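Local coordinates for protein periplasmic beta-glucosidase (PDB 6R5T) that probably hydrolyses terminal, non-reducing beta-D-glucosyl residues, releasing beta-D-glucose, as a periplasmic member of glycoside hydrolase family 3, at residues Ala354-Leu366 with Asn547-Gly561. The protein carries 1 engineered substitution. Sequence-based numbering, arbitrary orientation.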
# COMPACT_ATOMS: atom_id res chain seq x y z
N ALA A 354 -5.22 -6.12 39.15
CA ALA A 354 -5.81 -5.43 37.98
C ALA A 354 -5.09 -5.92 36.72
O ALA A 354 -5.77 -6.20 35.71
CB ALA A 354 -5.74 -3.93 38.08
N ALA A 355 -3.76 -6.04 36.76
CA ALA A 355 -3.02 -6.44 35.53
C ALA A 355 -3.43 -7.84 35.12
O ALA A 355 -3.56 -8.11 33.92
CB ALA A 355 -1.53 -6.37 35.74
N ARG A 356 -3.58 -8.75 36.09
CA ARG A 356 -3.91 -10.16 35.77
C ARG A 356 -5.34 -10.21 35.21
O ARG A 356 -5.57 -10.91 34.20
CB ARG A 356 -3.72 -11.02 37.04
CG ARG A 356 -3.91 -12.51 36.78
CD ARG A 356 -3.51 -13.27 38.02
NE ARG A 356 -3.67 -14.70 37.88
CZ ARG A 356 -3.12 -15.57 38.71
NH1 ARG A 356 -2.35 -15.14 39.68
NH2 ARG A 356 -3.32 -16.87 38.54
N GLU A 357 -6.29 -9.52 35.85
CA GLU A 357 -7.71 -9.53 35.38
C GLU A 357 -7.80 -8.92 33.98
O GLU A 357 -8.53 -9.44 33.14
CB GLU A 357 -8.61 -8.84 36.38
CG GLU A 357 -8.70 -9.71 37.64
CD GLU A 357 -9.54 -9.20 38.79
OE1 GLU A 357 -9.93 -8.04 38.78
OE2 GLU A 357 -9.77 -10.01 39.73
N VAL A 358 -7.12 -7.81 33.75
CA VAL A 358 -7.19 -7.14 32.43
C VAL A 358 -6.54 -8.05 31.39
O VAL A 358 -7.09 -8.22 30.29
CB VAL A 358 -6.54 -5.75 32.49
CG1 VAL A 358 -6.24 -5.22 31.10
CG2 VAL A 358 -7.42 -4.76 33.27
N ALA A 359 -5.38 -8.63 31.71
CA ALA A 359 -4.64 -9.44 30.71
C ALA A 359 -5.43 -10.69 30.33
O ALA A 359 -5.42 -11.06 29.15
CB ALA A 359 -3.27 -9.80 31.21
N ARG A 360 -6.25 -11.22 31.23
CA ARG A 360 -7.07 -12.39 30.83
C ARG A 360 -8.02 -12.04 29.68
O ARG A 360 -8.31 -12.94 28.89
CB ARG A 360 -7.95 -12.86 32.00
CG ARG A 360 -7.25 -13.57 33.15
CD ARG A 360 -8.28 -13.67 34.30
NE ARG A 360 -7.62 -14.24 35.46
CZ ARG A 360 -7.97 -14.06 36.73
NH1 ARG A 360 -9.04 -13.36 37.05
NH2 ARG A 360 -7.26 -14.66 37.68
N GLU A 361 -8.54 -10.82 29.65
CA GLU A 361 -9.63 -10.42 28.76
C GLU A 361 -9.17 -10.25 27.31
O GLU A 361 -10.02 -10.32 26.44
CB GLU A 361 -10.28 -9.13 29.24
CG GLU A 361 -10.96 -9.25 30.61
CD GLU A 361 -12.11 -10.26 30.66
OE1 GLU A 361 -12.71 -10.53 29.59
OE2 GLU A 361 -12.35 -10.82 31.76
N GLY A 362 -7.88 -10.05 27.10
CA GLY A 362 -7.31 -9.74 25.78
C GLY A 362 -6.87 -11.00 25.04
O GLY A 362 -6.57 -10.92 23.82
N LEU A 363 -6.77 -12.13 25.73
CA LEU A 363 -6.20 -13.34 25.10
C LEU A 363 -7.19 -13.92 24.10
O LEU A 363 -8.42 -13.96 24.41
CB LEU A 363 -5.86 -14.38 26.17
CG LEU A 363 -4.93 -13.87 27.26
CD1 LEU A 363 -4.69 -14.98 28.26
CD2 LEU A 363 -3.63 -13.32 26.75
N VAL A 364 -6.71 -14.28 22.91
CA VAL A 364 -7.61 -14.69 21.81
C VAL A 364 -7.34 -16.14 21.48
O VAL A 364 -6.20 -16.50 21.05
CB VAL A 364 -7.50 -13.79 20.55
CG1 VAL A 364 -8.49 -14.24 19.50
CG2 VAL A 364 -7.71 -12.33 20.86
N LEU A 365 -8.34 -16.98 21.62
CA LEU A 365 -8.20 -18.39 21.20
C LEU A 365 -8.42 -18.45 19.70
O LEU A 365 -9.52 -18.14 19.20
CB LEU A 365 -9.21 -19.24 21.98
CG LEU A 365 -9.12 -20.73 21.68
CD1 LEU A 365 -7.77 -21.31 22.08
CD2 LEU A 365 -10.23 -21.46 22.42
N LEU A 366 -7.41 -18.82 18.94
CA LEU A 366 -7.49 -18.87 17.48
C LEU A 366 -7.81 -20.27 16.96
O LEU A 366 -8.32 -20.37 15.84
CB LEU A 366 -6.18 -18.36 16.89
CG LEU A 366 -5.91 -16.86 17.08
CD1 LEU A 366 -4.58 -16.49 16.52
CD2 LEU A 366 -7.00 -16.05 16.43
N ASN A 547 0.71 -15.28 34.31
CA ASN A 547 -0.37 -15.79 35.19
C ASN A 547 -1.72 -15.75 34.47
O ASN A 547 -2.48 -16.73 34.52
CB ASN A 547 -0.46 -15.00 36.49
CG ASN A 547 0.57 -15.41 37.52
OD1 ASN A 547 0.95 -16.58 37.60
ND2 ASN A 547 1.00 -14.42 38.33
N ALA A 548 -1.99 -14.71 33.68
CA ALA A 548 -3.24 -14.62 32.93
C ALA A 548 -3.27 -15.73 31.85
O ALA A 548 -4.33 -16.33 31.60
CB ALA A 548 -3.41 -13.24 32.36
N ILE A 549 -2.13 -15.98 31.22
CA ILE A 549 -2.02 -17.03 30.18
C ILE A 549 -2.27 -18.40 30.81
O ILE A 549 -3.09 -19.17 30.30
CB ILE A 549 -0.69 -16.91 29.43
CG1 ILE A 549 -0.63 -15.61 28.63
CG2 ILE A 549 -0.48 -18.12 28.56
CD1 ILE A 549 0.71 -15.28 28.14
N ALA A 550 -1.63 -18.71 31.95
CA ALA A 550 -1.91 -19.97 32.64
C ALA A 550 -3.38 -20.05 33.05
O ALA A 550 -3.93 -21.14 32.94
CB ALA A 550 -0.98 -20.13 33.81
N ASP A 551 -4.02 -18.97 33.49
CA ASP A 551 -5.44 -18.96 33.86
C ASP A 551 -6.26 -19.45 32.67
O ASP A 551 -7.19 -20.23 32.89
CB ASP A 551 -5.88 -17.57 34.28
CG ASP A 551 -5.34 -17.12 35.63
OD1 ASP A 551 -4.87 -18.01 36.43
OD2 ASP A 551 -5.34 -15.88 35.85
N VAL A 552 -5.95 -19.03 31.45
CA VAL A 552 -6.71 -19.46 30.27
C VAL A 552 -6.34 -20.88 29.93
O VAL A 552 -7.27 -21.67 29.69
CB VAL A 552 -6.47 -18.51 29.09
CG1 VAL A 552 -6.81 -19.19 27.76
CG2 VAL A 552 -7.28 -17.27 29.36
N LEU A 553 -5.07 -21.23 29.91
CA LEU A 553 -4.65 -22.58 29.48
C LEU A 553 -5.23 -23.67 30.38
O LEU A 553 -5.59 -24.74 29.85
CB LEU A 553 -3.12 -22.67 29.44
CG LEU A 553 -2.46 -21.87 28.32
CD1 LEU A 553 -0.97 -21.87 28.52
CD2 LEU A 553 -2.85 -22.39 26.93
N PHE A 554 -5.44 -23.38 31.65
CA PHE A 554 -5.97 -24.41 32.59
C PHE A 554 -7.46 -24.22 32.85
O PHE A 554 -8.05 -25.03 33.62
CB PHE A 554 -5.12 -24.40 33.86
CG PHE A 554 -3.74 -24.94 33.67
CD1 PHE A 554 -3.53 -26.23 33.24
CD2 PHE A 554 -2.64 -24.16 33.93
CE1 PHE A 554 -2.26 -26.75 33.06
CE2 PHE A 554 -1.37 -24.68 33.77
CZ PHE A 554 -1.18 -25.96 33.29
N GLY A 555 -8.10 -23.29 32.16
CA GLY A 555 -9.57 -23.14 32.14
C GLY A 555 -10.13 -22.43 33.35
O GLY A 555 -11.35 -22.42 33.51
N GLU A 556 -9.29 -21.71 34.07
CA GLU A 556 -9.77 -20.80 35.13
C GLU A 556 -10.49 -19.64 34.47
O GLU A 556 -11.37 -19.08 35.06
CB GLU A 556 -8.64 -20.28 36.02
CG GLU A 556 -7.63 -21.32 36.46
CD GLU A 556 -8.06 -22.25 37.58
OE1 GLU A 556 -7.23 -23.09 37.99
OE2 GLU A 556 -9.22 -22.13 38.05
N HIS A 557 -10.05 -19.24 33.27
CA HIS A 557 -10.71 -18.16 32.51
C HIS A 557 -11.02 -18.76 31.14
O HIS A 557 -10.12 -19.42 30.58
CB HIS A 557 -9.84 -16.90 32.41
CG HIS A 557 -10.49 -15.82 31.60
ND1 HIS A 557 -11.35 -14.90 32.17
CD2 HIS A 557 -10.40 -15.50 30.29
CE1 HIS A 557 -11.79 -14.06 31.24
NE2 HIS A 557 -11.23 -14.41 30.05
N ASN A 558 -12.23 -18.60 30.66
CA ASN A 558 -12.62 -19.03 29.31
C ASN A 558 -12.20 -17.93 28.34
O ASN A 558 -12.73 -16.84 28.39
CB ASN A 558 -14.11 -19.29 29.26
CG ASN A 558 -14.54 -20.02 28.03
OD1 ASN A 558 -13.79 -20.06 27.05
ND2 ASN A 558 -15.79 -20.50 28.02
N PRO A 559 -11.33 -18.20 27.36
CA PRO A 559 -10.90 -17.11 26.47
C PRO A 559 -12.09 -16.37 25.84
O PRO A 559 -13.05 -16.97 25.30
CB PRO A 559 -10.02 -17.78 25.45
CG PRO A 559 -10.05 -19.25 25.71
CD PRO A 559 -10.73 -19.49 27.03
N SER A 560 -11.99 -15.05 25.84
CA SER A 560 -13.08 -14.15 25.40
C SER A 560 -12.55 -13.08 24.45
O SER A 560 -13.39 -12.28 23.94
CB SER A 560 -13.80 -13.53 26.56
OG SER A 560 -12.89 -12.91 27.45
N GLY A 561 -11.26 -13.05 24.18
CA GLY A 561 -10.69 -12.00 23.33
C GLY A 561 -11.12 -12.21 21.89
O GLY A 561 -11.34 -13.37 21.45
O HOH W 1 -9.53 -14.22 26.90
O HOH W 2 -14.51 -12.61 29.85
O HOH W 3 -10.86 -15.91 22.32
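Arg360 and Ala548 mark the backbone approach of helices 354-362 and 547-553, whose axes pass 8.5 Å apart at a crossing angle of -52°, while farther along Val364 draws level with Gly561. Small residues permit the close pass: the CB atoms of Ala359 and Ala548 lie 3.6 Å apart. Beside them, Asp551 is shared by two arginines. Arg356, with CG anti to its own backbone nitrogen (chi1 -175°) and an extended chain, meets the carboxylate side-on and nearly coplanar, NE bonding to OD2 and NH2 to OD1 (2.9 Å) through their syn lone pairs. Arg360 turns NE and NH2 to OD2 alone, from above the carboxylate plane, its NE 2.8 Å from that oxygen. Three N-H groups thus grip OD2, which would probably favour the ionised carboxylate. Asn547 CB covers the centre of one guanidinium face of Arg356, its amide nearly parallel beside NH1 and its ND2 bonded to Glu544, while Arg360 CB sits over the face of the His557 ring, 3.9 Å from its centroid. Glu361 OE2 approaches His557 CE1, and its OE1 forms a salt bridge with Lys678. Next to strand 364-368, Leu363 CD1 packs against Val552 CG2 at 3.6 Å, and Leu365 CB against Pro559 CG. One water joins Arg360 O, Leu363 O and Ser560 N; another links Leu365 N to Gly561 O. After a Schellman motif at Gly555, the chain returns past helix 354-362 to strand 364-368, which pairs antiparallel with strand 534-537: helix-on-helix packing beside the mixed sheet of the family 3 C-terminal domain, away from the sugar-binding pocket.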